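Local coordinates for alpha-galactosidase (Lactobacillus brevis, PDB 3MI6), which probably hydrolyses terminal, non-reducing alpha-D-galactose residues of alpha-galactosides such as galactose oligosaccharides, galactomannans and galactolipids, at residues 192-197 and 234-239; 209-214 and 262-267; 327-332 and 632-637; 596-601 and 624-629. All blocks are in the same frame, centred on the assembly; numbering follows the deposited sequence.

Contact 1 of 4, residues 192-197 and 234-239; sequences DLIQFS and MLARPQ
I194 and M234, the latter present as selenomethionine, meet methyl to methyl: I194 CG2 lies 3.3 Å from M234 CE. The pair belongs to the large antiparallel sheet of the N-terminal beta-sandwich domain of family 36, in which strands 192-197 and 233-236 are neighbours. M234 runs straight out from its backbone until the last torsion bends (chi3 -66°), turning CE across the branches of I194. The same methyl meets the ring edge of F196, with F196 CZ 4.1 Å from M234 CE. The extended other arm of I194 brings its CD1 to 3.8 Å from A236 CB, and helix 305-319 adds M305 and L308 to this apolar face. L193 and L235 point to the reverse face, where L235 CD2 approaches L193 CA at 4.3 Å. Between the two layers the backbones are joined by four hydrogen bonds, two in the I194-M234 pair and two in the D192-A236 pair. In the first, I194 N donates to M234 O over 2.9 Å; in the second, D192 N donates to A236 O over 2.7 Å. The non-hydrogen-bonded pair L193-L235 separates them, and there L235 CA turns its hydrogen to D192 O. At the polar edge D192 directs its carboxylate to the adjoining strand 205-210, where OD2 forms a salt bridge with R208 NE.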
loop_
_atom_site.group_PDB
_atom_site.type_symbol
_atom_site.label_atom_id
_atom_site.label_comp_id
_atom_site.label_asym_id
_atom_site.label_seq_id
_atom_site.Cartn_x
_atom_site.Cartn_y
_atom_site.Cartn_z
ATOM N N ASP D 192 -10.372 8.762 -3.648
ATOM C CA ASP D 192 -10.015 8.682 -2.233
ATOM C C ASP D 192 -10.885 9.735 -1.614
ATOM O O ASP D 192 -11.039 10.810 -2.193
ATOM C CB ASP D 192 -8.550 9.087 -1.948
ATOM C CG ASP D 192 -7.526 8.077 -2.445
ATOM O OD1 ASP D 192 -7.870 6.894 -2.654
ATOM O OD2 ASP D 192 -6.348 8.473 -2.616
ATOM N N LEU D 193 -11.435 9.436 -0.438
ATOM C CA LEU D 193 -12.149 10.420 0.375
ATOM C C LEU D 193 -11.144 11.063 1.293
ATOM O O LEU D 193 -10.433 10.367 2.018
ATOM C CB LEU D 193 -13.236 9.742 1.218
ATOM C CG LEU D 193 -13.806 10.492 2.420
ATOM C CD1 LEU D 193 -14.410 11.796 1.986
ATOM C CD2 LEU D 193 -14.825 9.629 3.092
ATOM N N ILE D 194 -11.089 12.387 1.263
ATOM C CA ILE D 194 -10.172 13.141 2.091
ATOM C C ILE D 194 -11.000 13.950 3.083
ATOM O O ILE D 194 -11.837 14.764 2.690
ATOM C CB ILE D 194 -9.316 14.076 1.233
ATOM C CG1 ILE D 194 -8.552 13.257 0.191
ATOM C CG2 ILE D 194 -8.347 14.875 2.092
ATOM C CD1 ILE D 194 -7.758 14.099 -0.811
ATOM N N GLN D 195 -10.766 13.722 4.374
ATOM C CA GLN D 195 -11.572 14.322 5.432
ATOM C C GLN D 195 -10.640 15.027 6.380
ATOM O O GLN D 195 -9.427 14.943 6.242
ATOM C CB GLN D 195 -12.356 13.257 6.189
ATOM C CG GLN D 195 -11.445 12.179 6.716
ATOM C CD GLN D 195 -12.194 11.018 7.295
ATOM O OE1 GLN D 195 -12.653 10.135 6.571
ATOM N NE2 GLN D 195 -12.305 10.992 8.615
ATOM N N PHE D 196 -11.219 15.734 7.339
ATOM C CA PHE D 196 -10.429 16.470 8.295
ATOM C C PHE D 196 -10.962 16.250 9.701
ATOM O O PHE D 196 -11.893 16.895 10.148
ATOM C CB PHE D 196 -10.309 17.932 7.866
ATOM C CG PHE D 196 -9.583 18.086 6.576
ATOM C CD1 PHE D 196 -8.196 18.235 6.558
ATOM C CD2 PHE D 196 -10.264 17.999 5.371
ATOM C CE1 PHE D 196 -7.510 18.342 5.360
ATOM C CE2 PHE D 196 -9.596 18.095 4.176
ATOM C CZ PHE D 196 -8.217 18.272 4.167
ATOM N N SER D 197 -10.362 15.295 10.382
ATOM C CA SER D 197 -10.867 14.823 11.642
ATOM C C SER D 197 -9.877 15.166 12.740
ATOM O O SER D 197 -8.681 15.316 12.477
ATOM C CB SER D 197 -11.049 13.313 11.536
ATOM O OG SER D 197 -11.606 12.994 10.265
HETATM N N MSE D 234 -12.994 16.209 0.350
HETATM C CA MSE D 234 -12.606 16.120 -1.053
HETATM C C MSE D 234 -12.770 14.713 -1.573
HETATM O O MSE D 234 -12.695 13.748 -0.799
HETATM C CB MSE D 234 -11.171 16.576 -1.244
HETATM C CG MSE D 234 -10.955 18.004 -0.812
HETATM SE SE MSE D 234 -9.161 18.702 -1.132
HETATM C CE MSE D 234 -8.200 17.539 0.105
ATOM N N LEU D 235 -13.042 14.600 -2.874
ATOM C CA LEU D 235 -12.912 13.326 -3.570
ATOM C C LEU D 235 -11.772 13.464 -4.557
ATOM O O LEU D 235 -11.912 14.157 -5.573
ATOM C CB LEU D 235 -14.170 12.971 -4.349
ATOM C CG LEU D 235 -15.389 12.333 -3.693
ATOM C CD1 LEU D 235 -16.228 11.702 -4.791
ATOM C CD2 LEU D 235 -14.980 11.293 -2.678
ATOM N N ALA D 236 -10.641 12.829 -4.269
ATOM C CA ALA D 236 -9.514 12.908 -5.184
ATOM C C ALA D 236 -9.389 11.629 -5.996
ATOM O O ALA D 236 -9.704 10.538 -5.510
ATOM C CB ALA D 236 -8.236 13.186 -4.426
ATOM N N ARG D 237 -8.955 11.760 -7.245
ATOM C CA ARG D 237 -8.517 10.598 -7.985
ATOM C C ARG D 237 -7.290 10.102 -7.223
ATOM O O ARG D 237 -6.661 10.889 -6.497
ATOM C CB ARG D 237 -8.179 10.989 -9.413
ATOM C CG ARG D 237 -9.400 11.295 -10.267
ATOM C CD ARG D 237 -10.267 10.054 -10.452
ATOM N NE ARG D 237 -11.228 10.207 -11.539
ATOM C CZ ARG D 237 -12.230 9.364 -11.773
ATOM N NH1 ARG D 237 -12.416 8.316 -10.982
ATOM N NH2 ARG D 237 -13.056 9.583 -12.790
ATOM N N PRO D 238 -6.956 8.803 -7.363
ATOM C CA PRO D 238 -5.925 8.142 -6.535
ATOM C C PRO D 238 -4.546 8.785 -6.605
ATOM O O PRO D 238 -3.806 8.687 -5.630
ATOM C CB PRO D 238 -5.865 6.729 -7.111
ATOM C CG PRO D 238 -7.245 6.513 -7.680
ATOM C CD PRO D 238 -7.628 7.851 -8.265
ATOM N N GLN D 239 -4.215 9.436 -7.717
ATOM C CA GLN D 239 -2.895 10.031 -7.889
ATOM C C GLN D 239 -2.883 11.538 -7.787
ATOM O O GLN D 239 -1.850 12.169 -7.953
ATOM C CB GLN D 239 -2.277 9.616 -9.220
ATOM C CG GLN D 239 -1.356 8.435 -9.088
ATOM C CD GLN D 239 -2.112 7.135 -8.893
ATOM O OE1 GLN D 239 -1.765 6.335 -8.012
ATOM N NE2 GLN D 239 -3.152 6.909 -9.720
#

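Contact 2 of 4, residues 209-214 and 262-267; sequences HPLRPG and IEVDQY
V264 carries its CG1 anti to the backbone N (chi1 179°), which places CG2 beside that nitrogen and facing L211, with V264 CG2 3.8 Å from L211 CB. L211 lies obliquely across V264 and about at right angles to I262, whose CG2 is 4.0 Å from L211 CD1. CB and CG2 of V264 also lie against the carbonyl oxygen of R212, so the valine bridges an apolar side chain and the backbone of the turn. With an alanine in its place, a gap is likely to open beside L211 CB and the R212 carbonyl. At this turn the chain passes from 205-210, edge strand of one antiparallel sheet, to 214-219 of another sheet of the N-terminal domain, where G214 is the antiparallel hydrogen-bonded partner of V264. G214 N donates to V264 O over 3.0 Å, and V264 N returns a bond to G214 O over 3.1 Å. G214 O also receives the CA hydrogen of E263. The backbone angles of G214 (phi 108°) would jam a CB against P213 O, which calls for glycine. Backbone polarity thus fixes the pairing, aliphatic packing seats the turn, and P213 O, bonded to Q195 NE2 of the second subunit, serves the interface.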
loop_
_atom_site.group_PDB
_atom_site.type_symbol
_atom_site.label_atom_id
_atom_site.label_comp_id
_atom_site.label_asym_id
_atom_site.label_seq_id
_atom_site.Cartn_x
_atom_site.Cartn_y
_atom_site.Cartn_z
ATOM N N HIS D 209 -8.492 8.108 2.356
ATOM C CA HIS D 209 -8.858 6.694 2.191
ATOM C C HIS D 209 -9.625 6.435 0.881
ATOM O O HIS D 209 -10.438 7.250 0.432
ATOM C CB HIS D 209 -9.653 6.180 3.415
ATOM C CG HIS D 209 -8.840 6.104 4.673
ATOM N ND1 HIS D 209 -8.649 7.186 5.507
ATOM C CD2 HIS D 209 -8.134 5.085 5.213
ATOM C CE1 HIS D 209 -7.868 6.834 6.512
ATOM N NE2 HIS D 209 -7.544 5.564 6.358
ATOM N N PRO D 210 -9.348 5.300 0.251
ATOM C CA PRO D 210 -10.081 4.927 -0.958
ATOM C C PRO D 210 -11.540 4.633 -0.606
ATOM O O PRO D 210 -11.776 4.085 0.464
ATOM C CB PRO D 210 -9.392 3.626 -1.401
ATOM C CG PRO D 210 -8.113 3.575 -0.670
ATOM C CD PRO D 210 -8.353 4.295 0.632
ATOM N N LEU D 211 -12.487 4.994 -1.472
ATOM C CA LEU D 211 -13.883 4.657 -1.264
ATOM C C LEU D 211 -14.021 3.148 -1.234
ATOM O O LEU D 211 -13.150 2.430 -1.740
ATOM C CB LEU D 211 -14.732 5.223 -2.397
ATOM C CG LEU D 211 -15.457 6.564 -2.221
ATOM C CD1 LEU D 211 -15.038 7.311 -0.963
ATOM C CD2 LEU D 211 -15.243 7.419 -3.442
ATOM N N ARG D 212 -15.097 2.670 -0.620
ATOM C CA ARG D 212 -15.452 1.252 -0.663
ATOM C C ARG D 212 -16.974 1.070 -0.747
ATOM O O ARG D 212 -17.730 2.020 -0.584
ATOM C CB ARG D 212 -14.873 0.497 0.545
ATOM C CG ARG D 212 -14.903 1.281 1.863
ATOM C CD ARG D 212 -15.234 0.379 3.078
ATOM N NE ARG D 212 -16.134 1.103 3.949
ATOM C CZ ARG D 212 -17.425 0.838 4.030
ATOM N NH1 ARG D 212 -17.913 -0.158 3.329
ATOM N NH2 ARG D 212 -18.226 1.540 4.809
ATOM N N PRO D 213 -17.431 -0.154 -1.012
ATOM C CA PRO D 213 -18.880 -0.306 -1.135
ATOM C C PRO D 213 -19.558 0.047 0.166
ATOM O O PRO D 213 -19.102 -0.386 1.193
ATOM C CB PRO D 213 -19.040 -1.793 -1.428
ATOM C CG PRO D 213 -17.768 -2.134 -2.169
ATOM C CD PRO D 213 -16.712 -1.367 -1.433
ATOM N N GLY D 214 -20.630 0.816 0.122
ATOM C CA GLY D 214 -21.332 1.163 1.329
ATOM C C GLY D 214 -21.148 2.615 1.740
ATOM O O GLY D 214 -20.825 3.495 0.925
ATOM N N ILE D 262 -20.811 9.646 1.604
ATOM C CA ILE D 262 -20.478 9.115 0.302
ATOM C C ILE D 262 -20.785 7.641 0.268
ATOM O O ILE D 262 -20.234 6.864 1.050
ATOM C CB ILE D 262 -19.021 9.257 0.025
ATOM C CG1 ILE D 262 -18.653 10.708 0.093
ATOM C CG2 ILE D 262 -18.717 8.769 -1.349
ATOM C CD1 ILE D 262 -17.764 11.083 -1.055
ATOM N N GLU D 263 -21.653 7.261 -0.660
ATOM C CA GLU D 263 -22.106 5.887 -0.772
ATOM C C GLU D 263 -21.713 5.361 -2.136
ATOM O O GLU D 263 -21.928 6.012 -3.153
ATOM C CB GLU D 263 -23.626 5.811 -0.576
ATOM C CG GLU D 263 -24.180 4.402 -0.434
ATOM C CD GLU D 263 -25.696 4.404 -0.278
ATOM O OE1 GLU D 263 -26.302 5.459 -0.603
ATOM O OE2 GLU D 263 -26.271 3.367 0.166
ATOM N N VAL D 264 -21.110 4.185 -2.133
ATOM C CA VAL D 264 -20.727 3.489 -3.351
ATOM C C VAL D 264 -21.705 2.342 -3.483
ATOM O O VAL D 264 -21.764 1.474 -2.619
ATOM C CB VAL D 264 -19.285 2.954 -3.247
ATOM C CG1 VAL D 264 -18.896 2.205 -4.497
ATOM C CG2 VAL D 264 -18.308 4.117 -2.974
ATOM N N ASP D 265 -22.484 2.345 -4.558
ATOM C CA ASP D 265 -23.560 1.376 -4.699
ATOM C C ASP D 265 -23.095 0.112 -5.395
ATOM O O ASP D 265 -21.911 -0.051 -5.705
ATOM C CB ASP D 265 -24.749 1.972 -5.457
ATOM C CG ASP D 265 -24.477 2.129 -6.947
ATOM O OD1 ASP D 265 -23.300 2.284 -7.312
ATOM O OD2 ASP D 265 -25.432 2.116 -7.757
ATOM N N GLN D 266 -24.054 -0.771 -5.649
ATOM C CA GLN D 266 -23.784 -2.069 -6.258
ATOM C C GLN D 266 -23.086 -1.980 -7.611
ATOM O O GLN D 266 -22.399 -2.908 -7.997
ATOM C CB GLN D 266 -25.092 -2.831 -6.413
ATOM C CG GLN D 266 -26.178 -1.971 -7.042
ATOM C CD GLN D 266 -27.499 -2.686 -7.166
ATOM O OE1 GLN D 266 -27.553 -3.910 -7.351
ATOM N NE2 GLN D 266 -28.587 -1.922 -7.064
ATOM N N TYR D 267 -23.269 -0.871 -8.326
ATOM C CA TYR D 267 -22.662 -0.678 -9.649
ATOM C C TYR D 267 -21.483 0.300 -9.602
ATOM O O TYR D 267 -21.111 0.902 -10.614
ATOM C CB TYR D 267 -23.709 -0.243 -10.694
ATOM C CG TYR D 267 -24.880 -1.196 -10.784
ATOM C CD1 TYR D 267 -24.762 -2.412 -11.455
ATOM C CD2 TYR D 267 -26.104 -0.892 -10.195
ATOM C CE1 TYR D 267 -25.823 -3.295 -11.538
ATOM C CE2 TYR D 267 -27.169 -1.776 -10.273
ATOM C CZ TYR D 267 -27.017 -2.973 -10.948
ATOM O OH TYR D 267 -28.055 -3.861 -11.019
#

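Contact 3 of 4, residues 327-332 and 632-637; sequences HEERPV and LFQFGK
R330 O is gripped twice, by Q634 NE2 at 3.0 Å and by the NE of R630 from the same short helix 630-635. The Q634 amide answers the other polar group of R330 as well, since R330 N donates to Q634 OE1 over 3.1 Å. Both bonds are fairly straight (161° at each hydrogen), and R330 O lies nearly in the amide plane, so the glutamine clasps the main chain of one residue at two points. The extended chain (chi2 180°) carries the amide alongside that backbone, with OE1 and NE2 both turned to R330. The clasp ties the loop leading into strand 333-335, first of the eight in the TIM barrel, to a helix beyond the last barrel strand, 601-604. Cut back to an alanine, this side chain is likely to leave R330 N without its acceptor and the Y626 hydroxyl without one of its donors. Next along the helix, F635 points its ring edge into the loop, its CZ 3.4 Å from E328 O. That carbonyl also lies in the plane of the R330 guanidinium and accepts a weak bond from R330 NE. The guanidinium is turned 66° from the phenyl ring, with R330 NH2 4.1 Å from F635 CE1. E329 runs obliquely past the ring and ends in a salt bridge from its OE1 to R630 NH1.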
loop_
_atom_site.group_PDB
_atom_site.type_symbol
_atom_site.label_atom_id
_atom_site.label_comp_id
_atom_site.label_asym_id
_atom_site.label_seq_id
_atom_site.Cartn_x
_atom_site.Cartn_y
_atom_site.Cartn_z
ATOM N N HIS D 327 -11.054 41.941 2.897
ATOM C CA HIS D 327 -9.773 42.390 2.338
ATOM C C HIS D 327 -8.967 43.303 3.268
ATOM O O HIS D 327 -7.864 43.736 2.927
ATOM C CB HIS D 327 -9.990 43.133 1.024
ATOM C CG HIS D 327 -10.737 42.350 -0.003
ATOM N ND1 HIS D 327 -12.106 42.187 0.036
ATOM C CD2 HIS D 327 -10.312 41.705 -1.113
ATOM C CE1 HIS D 327 -12.493 41.467 -1.001
ATOM N NE2 HIS D 327 -11.423 41.166 -1.716
ATOM N N GLU D 328 -9.510 43.602 4.437
ATOM C CA GLU D 328 -8.819 44.497 5.354
ATOM C C GLU D 328 -7.764 43.756 6.182
ATOM O O GLU D 328 -8.039 42.733 6.796
ATOM C CB GLU D 328 -9.809 45.246 6.257
ATOM C CG GLU D 328 -9.159 46.371 7.068
ATOM C CD GLU D 328 -10.151 47.151 7.933
ATOM O OE1 GLU D 328 -10.409 46.727 9.086
ATOM O OE2 GLU D 328 -10.660 48.196 7.464
ATOM N N GLU D 329 -6.548 44.271 6.179
ATOM C CA GLU D 329 -5.513 43.709 7.020
ATOM C C GLU D 329 -5.996 43.645 8.460
ATOM O O GLU D 329 -6.566 44.598 8.990
ATOM C CB GLU D 329 -4.214 44.516 6.892
ATOM C CG GLU D 329 -3.582 44.397 5.504
ATOM C CD GLU D 329 -2.284 45.167 5.347
ATOM O OE1 GLU D 329 -1.604 45.455 6.354
ATOM O OE2 GLU D 329 -1.939 45.483 4.193
ATOM N N ARG D 330 -5.777 42.501 9.085
ATOM C CA ARG D 330 -6.144 42.320 10.474
ATOM C C ARG D 330 -5.036 42.650 11.452
ATOM O O ARG D 330 -3.870 42.297 11.248
ATOM C CB ARG D 330 -6.676 40.926 10.674
ATOM C CG ARG D 330 -8.070 40.890 10.151
ATOM C CD ARG D 330 -8.361 39.644 9.458
ATOM N NE ARG D 330 -9.006 39.879 8.183
ATOM C CZ ARG D 330 -9.898 39.044 7.693
ATOM N NH1 ARG D 330 -10.245 37.991 8.411
ATOM N NH2 ARG D 330 -10.437 39.252 6.511
ATOM N N PRO D 331 -5.401 43.342 12.528
ATOM C CA PRO D 331 -4.406 43.943 13.412
ATOM C C PRO D 331 -3.580 42.886 14.167
ATOM O O PRO D 331 -4.030 41.758 14.333
ATOM C CB PRO D 331 -5.270 44.764 14.367
ATOM C CG PRO D 331 -6.543 44.001 14.461
ATOM C CD PRO D 331 -6.764 43.440 13.072
ATOM N N VAL D 332 -2.370 43.237 14.590
ATOM C CA VAL D 332 -1.619 42.374 15.481
ATOM C C VAL D 332 -2.136 42.595 16.899
ATOM O O VAL D 332 -2.106 43.707 17.411
ATOM C CB VAL D 332 -0.120 42.669 15.412
ATOM C CG1 VAL D 332 0.640 41.798 16.404
ATOM C CG2 VAL D 332 0.384 42.445 14.015
ATOM N N LEU D 632 0.951 40.140 2.143
ATOM C CA LEU D 632 1.441 38.889 1.586
ATOM C C LEU D 632 1.028 37.695 2.467
ATOM O O LEU D 632 0.457 36.711 1.991
ATOM C CB LEU D 632 2.960 38.978 1.466
ATOM C CG LEU D 632 3.698 37.843 0.765
ATOM C CD1 LEU D 632 3.041 37.514 -0.567
ATOM C CD2 LEU D 632 5.175 38.178 0.575
ATOM N N PHE D 633 1.309 37.813 3.762
ATOM C CA PHE D 633 1.057 36.754 4.729
ATOM C C PHE D 633 -0.432 36.437 4.877
ATOM O O PHE D 633 -0.862 35.288 4.803
ATOM C CB PHE D 633 1.624 37.158 6.082
ATOM C CG PHE D 633 3.078 36.809 6.274
ATOM C CD1 PHE D 633 3.534 35.530 6.049
ATOM C CD2 PHE D 633 3.975 37.757 6.722
ATOM C CE1 PHE D 633 4.850 35.208 6.241
ATOM C CE2 PHE D 633 5.295 37.439 6.914
ATOM C CZ PHE D 633 5.731 36.165 6.673
ATOM N N GLN D 634 -1.231 37.472 5.070
ATOM C CA GLN D 634 -2.658 37.287 5.242
ATOM C C GLN D 634 -3.441 36.971 3.960
ATOM O O GLN D 634 -4.335 36.142 4.002
ATOM C CB GLN D 634 -3.255 38.494 5.963
ATOM C CG GLN D 634 -2.713 38.683 7.371
ATOM C CD GLN D 634 -3.333 39.889 8.030
ATOM O OE1 GLN D 634 -4.036 40.656 7.371
ATOM N NE2 GLN D 634 -3.102 40.062 9.329
ATOM N N PHE D 635 -3.126 37.605 2.828
ATOM C CA PHE D 635 -3.986 37.455 1.635
ATOM C C PHE D 635 -3.321 36.862 0.394
ATOM O O PHE D 635 -4.004 36.557 -0.594
ATOM C CB PHE D 635 -4.674 38.774 1.261
ATOM C CG PHE D 635 -5.395 39.417 2.396
ATOM C CD1 PHE D 635 -6.560 38.850 2.903
ATOM C CD2 PHE D 635 -4.913 40.588 2.967
ATOM C CE1 PHE D 635 -7.236 39.435 3.943
ATOM C CE2 PHE D 635 -5.585 41.186 4.021
ATOM C CZ PHE D 635 -6.754 40.611 4.513
ATOM N N GLY D 636 -2.001 36.701 0.443
ATOM C CA GLY D 636 -1.272 36.090 -0.651
ATOM C C GLY D 636 -1.748 34.694 -0.986
ATOM O O GLY D 636 -2.275 33.983 -0.139
ATOM N N LYS D 637 -1.567 34.300 -2.238
ATOM C CA LYS D 637 -2.003 32.990 -2.694
ATOM C C LYS D 637 -1.181 31.909 -1.983
ATOM O O LYS D 637 0.050 32.004 -1.886
ATOM C CB LYS D 637 -1.882 32.887 -4.221
ATOM C CG LYS D 637 -2.469 31.611 -4.797
ATOM C CD LYS D 637 -2.356 31.548 -6.312
ATOM C CE LYS D 637 -3.356 32.491 -6.971
ATOM N NZ LYS D 637 -3.550 32.117 -8.406
#

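Contact 4 of 4, residues 596-601 and 624-629; sequences VAFFGD and AFYKCY
F598 meets two rings of helix 613-628 in different ways, F625 at its CD2-CE2 side and Y626 at its CD1 side. Against F625 the planes are inclined at 57°, too oblique for either a stack or an edge-to-face pair. Here F598 CE2 comes up at the edge of the F625 ring, 3.7 Å from F625 CD2. Against Y626 the planes are closer to parallel, at 28°, but the centroids are 5.9 Å apart and the rings barely overlap. Their touch is F598 CD1 on Y626 CD1 at 3.6 Å. At chi1 -178° the Y626 ring swings away from its helix and past F598 to the backbone beyond. There F598 O faces the tyrosine's edge near CE1, in the ring plane. Further out, Y626 OH donates to G600 O over 2.6 Å, the hydroxyl lying in the carbonyl plane on a lone pair.

The three rings form an aromatic cluster between the end of helix 590-597, with the start of barrel strand 601-604, and the helix that follows that strand. F633 adds a further ring to F598, while F625 reaches L731 of strand 728-736 in the C-terminal sheet. The tyrosine hydroxyl is buried, yet besides its acceptor G600 O it has donors in L602 N and Q634. One bond donated and two received would probably hold the ring in position and satisfy the buried hydroxyl, so the chemistry pairs apolar ring packing with a fully engaged polar tip.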
loop_
_atom_site.group_PDB
_atom_site.type_symbol
_atom_site.label_atom_id
_atom_site.label_comp_id
_atom_site.label_asym_id
_atom_site.label_seq_id
_atom_site.Cartn_x
_atom_site.Cartn_y
_atom_site.Cartn_z
ATOM N N VAL D 596 5.507 30.021 12.452
ATOM C CA VAL D 596 4.249 29.324 12.180
ATOM C C VAL D 596 3.050 30.287 12.284
ATOM O O VAL D 596 2.063 30.128 11.595
ATOM C CB VAL D 596 4.038 28.134 13.159
ATOM C CG1 VAL D 596 2.752 27.408 12.864
ATOM C CG2 VAL D 596 5.204 27.157 13.085
ATOM N N ALA D 597 3.143 31.309 13.124
ATOM C CA ALA D 597 2.013 32.220 13.315
ATOM C C ALA D 597 1.901 33.323 12.253
ATOM O O ALA D 597 0.835 33.915 12.085
ATOM C CB ALA D 597 2.006 32.814 14.731
ATOM N N PHE D 598 2.981 33.604 11.534
ATOM C CA PHE D 598 2.884 34.585 10.457
ATOM C C PHE D 598 1.878 34.141 9.407
ATOM O O PHE D 598 1.229 34.975 8.795
ATOM C CB PHE D 598 4.213 34.815 9.751
ATOM C CG PHE D 598 5.285 35.359 10.629
ATOM C CD1 PHE D 598 4.979 36.181 11.690
ATOM C CD2 PHE D 598 6.614 35.054 10.378
ATOM C CE1 PHE D 598 5.971 36.676 12.487
ATOM C CE2 PHE D 598 7.612 35.557 11.169
ATOM C CZ PHE D 598 7.295 36.364 12.223
ATOM N N PHE D 599 1.750 32.837 9.179
ATOM C CA PHE D 599 0.884 32.361 8.100
ATOM C C PHE D 599 -0.584 32.270 8.533
ATOM O O PHE D 599 -1.241 31.222 8.475
ATOM C CB PHE D 599 1.431 31.068 7.500
ATOM C CG PHE D 599 2.751 31.256 6.819
ATOM C CD1 PHE D 599 3.922 31.339 7.561
ATOM C CD2 PHE D 599 2.822 31.392 5.434
ATOM C CE1 PHE D 599 5.141 31.517 6.945
ATOM C CE2 PHE D 599 4.030 31.567 4.805
ATOM C CZ PHE D 599 5.198 31.632 5.556
ATOM N N GLY D 600 -1.078 33.421 8.960
ATOM C CA GLY D 600 -2.428 33.568 9.432
ATOM C C GLY D 600 -2.493 34.969 9.984
ATOM O O GLY D 600 -1.814 35.877 9.506
ATOM N N ASP D 601 -3.293 35.136 11.020
ATOM C CA ASP D 601 -3.467 36.435 11.639
ATOM C C ASP D 601 -2.730 36.476 12.977
ATOM O O ASP D 601 -3.247 36.026 14.009
ATOM C CB ASP D 601 -4.964 36.748 11.764
ATOM C CG ASP D 601 -5.682 36.631 10.419
ATOM O OD1 ASP D 601 -5.056 36.966 9.390
ATOM O OD2 ASP D 601 -6.851 36.181 10.377
ATOM N N ALA D 624 7.446 44.035 13.377
ATOM C CA ALA D 624 7.840 44.901 12.258
ATOM C C ALA D 624 7.933 44.082 10.982
ATOM O O ALA D 624 7.517 44.516 9.910
ATOM C CB ALA D 624 9.153 45.563 12.542
ATOM N N PHE D 625 8.473 42.881 11.109
ATOM C CA PHE D 625 8.564 41.993 9.971
ATOM C C PHE D 625 7.176 41.630 9.470
ATOM O O PHE D 625 6.896 41.708 8.271
ATOM C CB PHE D 625 9.323 40.716 10.334
ATOM C CG PHE D 625 9.420 39.740 9.202
ATOM C CD1 PHE D 625 10.193 40.028 8.092
ATOM C CD2 PHE D 625 8.746 38.539 9.245
ATOM C CE1 PHE D 625 10.290 39.141 7.053
ATOM C CE2 PHE D 625 8.846 37.637 8.202
ATOM C CZ PHE D 625 9.615 37.939 7.114
ATOM N N TYR D 626 6.307 41.217 10.388
ATOM C CA TYR D 626 4.980 40.780 10.003
ATOM C C TYR D 626 4.199 41.908 9.355
ATOM O O TYR D 626 3.514 41.694 8.346
ATOM C CB TYR D 626 4.218 40.243 11.199
ATOM C CG TYR D 626 2.841 39.731 10.854
ATOM C CD1 TYR D 626 2.674 38.488 10.255
ATOM C CD2 TYR D 626 1.701 40.483 11.137
ATOM C CE1 TYR D 626 1.406 38.008 9.939
ATOM C CE2 TYR D 626 0.430 40.017 10.824
ATOM C CZ TYR D 626 0.288 38.779 10.232
ATOM O OH TYR D 626 -0.964 38.302 9.936
ATOM N N LYS D 627 4.300 43.103 9.942
ATOM C CA LYS D 627 3.607 44.281 9.418
ATOM C C LYS D 627 4.073 44.630 7.997
ATOM O O LYS D 627 3.259 44.941 7.126
ATOM C CB LYS D 627 3.813 45.488 10.337
ATOM C CG LYS D 627 3.089 45.449 11.682
ATOM C CD LYS D 627 3.390 46.730 12.463
ATOM C CE LYS D 627 2.554 46.846 13.710
ATOM N NZ LYS D 627 2.753 48.167 14.389
ATOM N N CYS D 628 5.387 44.579 7.785
ATOM C CA CYS D 628 6.018 44.865 6.492
ATOM C C CYS D 628 5.392 43.986 5.420
ATOM O O CYS D 628 5.171 44.421 4.303
ATOM C CB CYS D 628 7.537 44.610 6.593
ATOM S SG CYS D 628 8.678 45.170 5.227
ATOM N N TYR D 629 5.075 42.749 5.771
ATOM C CA TYR D 629 4.617 41.808 4.775
ATOM C C TYR D 629 3.229 41.301 5.097
ATOM O O TYR D 629 2.881 40.162 4.771
ATOM C CB TYR D 629 5.593 40.625 4.672
ATOM C CG TYR D 629 6.948 40.966 4.095
ATOM C CD1 TYR D 629 7.126 41.097 2.726
ATOM C CD2 TYR D 629 8.051 41.147 4.916
ATOM C CE1 TYR D 629 8.362 41.407 2.184
ATOM C CE2 TYR D 629 9.290 41.455 4.384
ATOM C CZ TYR D 629 9.436 41.584 3.013
ATOM O OH TYR D 629 10.662 41.896 2.472
#

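How the contacts relate
The four contacts form two groups. Contacts 1 and 2 lie in the N-terminal domain, centres 13 Å apart, and their segments alternate along the chain; strands 192-197 and 205-210 adjoin in one sheet, where L193 N probably bonds H209 O, and L235 packs on I262. Both also reach the second subunit. Contacts 3 and 4 follow in the TIM-barrel region, only 8 Å between centres, with both segments of contact 4 falling between those of contact 3 and helices 613-628 and 630-635 consecutive. Contacts 2 and 4, about 43 Å apart between centres, lie on opposite sides of the chain's centre. None lies at the predicted catalytic site: one group joins strands in the N-terminal domain, the other packs the last helices on the first and last strands of the barrel.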